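Side-chain contact in probable chemoreceptor (Methyl-accepting chemotaxis) transmembrane protein (Rhizobium meliloti, PDB 6D8V), which probably serves as a chemotaxis receptor whose sensory domain binds quaternary ammonium compounds such as 1,1-dimethyl-prolinium: residues A[17-22]-A[261-266]. Sequence-based numbering, arbitrary orientation.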
loop_
_atom_site.group_PDB
_atom_site.type_symbol
_atom_site.label_atom_id
_atom_site.label_comp_id
_atom_site.label_asym_id
_atom_site.label_seq_id
_atom_site.Cartn_x
_atom_site.Cartn_y
_atom_site.Cartn_z
ATOM N N ALA A 17 5.351 -5.609 17.963
ATOM C CA ALA A 17 6.452 -6.045 17.106
ATOM C C ALA A 17 6.066 -6.029 15.627
ATOM O O ALA A 17 6.853 -5.585 14.783
ATOM C CB ALA A 17 6.907 -7.443 17.515
ATOM N N ILE A 18 4.869 -6.527 15.290
ATOM C CA ILE A 18 4.446 -6.596 13.891
ATOM C C ILE A 18 4.269 -5.202 13.321
ATOM O O ILE A 18 4.615 -4.942 12.162
ATOM C CB ILE A 18 3.143 -7.406 13.754
ATOM C CG1 ILE A 18 3.340 -8.873 14.189
ATOM C CG2 ILE A 18 2.569 -7.272 12.331
ATOM C CD1 ILE A 18 4.518 -9.565 13.528
ATOM N N ALA A 19 3.713 -4.288 14.125
ATOM C CA ALA A 19 3.399 -2.952 13.636
ATOM C C ALA A 19 4.664 -2.172 13.298
ATOM O O ALA A 19 4.705 -1.446 12.298
ATOM C CB ALA A 19 2.556 -2.200 14.669
ATOM N N SER A 20 5.709 -2.295 14.117
ATOM C CA SER A 20 6.918 -1.530 13.821
ATOM C C SER A 20 7.614 -2.061 12.574
ATOM O O SER A 20 8.276 -1.299 11.860
ATOM C CB SER A 20 7.870 -1.540 15.011
ATOM O OG SER A 20 8.586 -2.749 15.065
ATOM N N ASP A 21 7.470 -3.358 12.294
ATOM C CA ASP A 21 8.012 -3.905 11.059
ATOM C C ASP A 21 7.236 -3.405 9.846
ATOM O O ASP A 21 7.841 -2.927 8.880
ATOM C CB ASP A 21 8.018 -5.429 11.114
ATOM C CG ASP A 21 8.815 -6.040 9.988
ATOM O OD1 ASP A 21 8.406 -5.893 8.818
ATOM O OD2 ASP A 21 9.869 -6.645 10.269
ATOM N N ILE A 22 5.902 -3.493 9.877
ATOM C CA ILE A 22 5.112 -2.968 8.769
ATOM C C ILE A 22 5.332 -1.465 8.635
ATOM O O ILE A 22 5.592 -0.947 7.541
ATOM C CB ILE A 22 3.621 -3.309 8.952
ATOM C CG1 ILE A 22 3.421 -4.821 8.965
ATOM C CG2 ILE A 22 2.800 -2.720 7.816
ATOM C CD1 ILE A 22 3.949 -5.488 7.731
ATOM N N TRP A 261 -3.160 1.496 10.322
ATOM C CA TRP A 261 -3.640 0.156 10.035
ATOM C C TRP A 261 -3.903 -0.598 11.333
ATOM O O TRP A 261 -3.419 -0.225 12.406
ATOM C CB TRP A 261 -2.637 -0.629 9.194
ATOM C CG TRP A 261 -2.567 -0.190 7.768
ATOM C CD1 TRP A 261 -3.347 0.743 7.150
ATOM C CD2 TRP A 261 -1.662 -0.678 6.775
ATOM N NE1 TRP A 261 -2.982 0.865 5.828
ATOM C CE2 TRP A 261 -1.947 0.005 5.576
ATOM C CE3 TRP A 261 -0.632 -1.624 6.786
ATOM C CZ2 TRP A 261 -1.242 -0.226 4.402
ATOM C CZ3 TRP A 261 0.069 -1.855 5.618
ATOM C CH2 TRP A 261 -0.243 -1.162 4.440
ATOM N N LEU A 262 -4.665 -1.679 11.219
ATOM C CA LEU A 262 -4.926 -2.587 12.326
ATOM C C LEU A 262 -4.143 -3.873 12.112
ATOM O O LEU A 262 -4.244 -4.507 11.056
ATOM C CB LEU A 262 -6.416 -2.923 12.458
ATOM C CG LEU A 262 -7.370 -1.820 12.855
ATOM C CD1 LEU A 262 -6.740 -0.967 13.941
ATOM C CD2 LEU A 262 -7.727 -0.989 11.640
ATOM N N VAL A 263 -3.371 -4.248 13.108
ATOM C CA VAL A 263 -2.904 -5.613 13.244
ATOM C C VAL A 263 -3.995 -6.383 13.967
ATOM O O VAL A 263 -4.556 -5.905 14.960
ATOM C CB VAL A 263 -1.571 -5.666 14.010
ATOM C CG1 VAL A 263 -1.137 -7.091 14.234
ATOM C CG2 VAL A 263 -0.499 -4.904 13.251
ATOM N N LEU A 264 -4.340 -7.542 13.439
ATOM C CA LEU A 264 -5.222 -8.475 14.116
ATOM C C LEU A 264 -4.388 -9.680 14.497
ATOM O O LEU A 264 -3.681 -10.246 13.656
ATOM C CB LEU A 264 -6.385 -8.919 13.226
ATOM C CG LEU A 264 -7.235 -7.866 12.530
ATOM C CD1 LEU A 264 -8.333 -8.570 11.755
ATOM C CD2 LEU A 264 -7.815 -6.891 13.538
ATOM N N VAL A 265 -4.470 -10.073 15.752
ATOM C CA VAL A 265 -3.714 -11.208 16.249
ATOM C C VAL A 265 -4.721 -12.161 16.869
ATOM O O VAL A 265 -5.463 -11.785 17.787
ATOM C CB VAL A 265 -2.617 -10.770 17.236
ATOM C CG1 VAL A 265 -3.132 -9.636 18.116
ATOM C CG2 VAL A 265 -2.109 -11.952 18.048
ATOM N N ASP A 266 -4.786 -13.370 16.326
ATOM C CA ASP A 266 -5.767 -14.360 16.730
ATOM C C ASP A 266 -5.078 -15.383 17.617
ATOM O O ASP A 266 -4.080 -15.990 17.211
ATOM C CB ASP A 266 -6.395 -15.027 15.505
ATOM C CG ASP A 266 -7.364 -14.104 14.757
ATOM O OD1 ASP A 266 -7.700 -13.024 15.288
ATOM O OD2 ASP A 266 -7.799 -14.455 13.639
#
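The indole of Trp261 is the flat group that takes part in the contact, and Ile22 meets it obliquely. The methyl CG2 of Ile22 does the touching, 3.6 Å from Trp261 CZ3 and almost as near CE3, on the six-membered ring; the two side chains cross at about a right angle. Chi1 of -62° sets CG1 of Ile22 beside the backbone N, which leaves CG2 anti to that N and directed at the indole. The Trp261 side chain also touches Leu194 of strand 191-195, Leu202 of a loop and Leu177 of helix 174-183, while its NE1 is hydrogen-bonded to Gln197 OE1.

One turn back along the helix, Ile18 sends its own CG2 to the fork of Val263, 4.0 Å from Val263 CG2 and 4.2 Å from CG1. The same Val263 CG2 also lies 4.3 Å from the CB of Ala19; the closest CA pair across the two segments is Ala19 and Val263, 6.9 Å apart. Phe252 of the adjacent strand touches both.

Long helix 2-45 thus lies against the four-stranded sheet through strand 259-268. Pocket residues Trp72, Tyr102, Tyr140 and Asp171 belong to the other, seven-stranded sheet, consistent with a double Cache (PDC) sensor whose ligand-free module holds this contact. No hydrogen bond or salt bridge links 17-22 to 261-266: the join depends on burying methyl and aromatic carbons, through hydrophobic and dispersion forces.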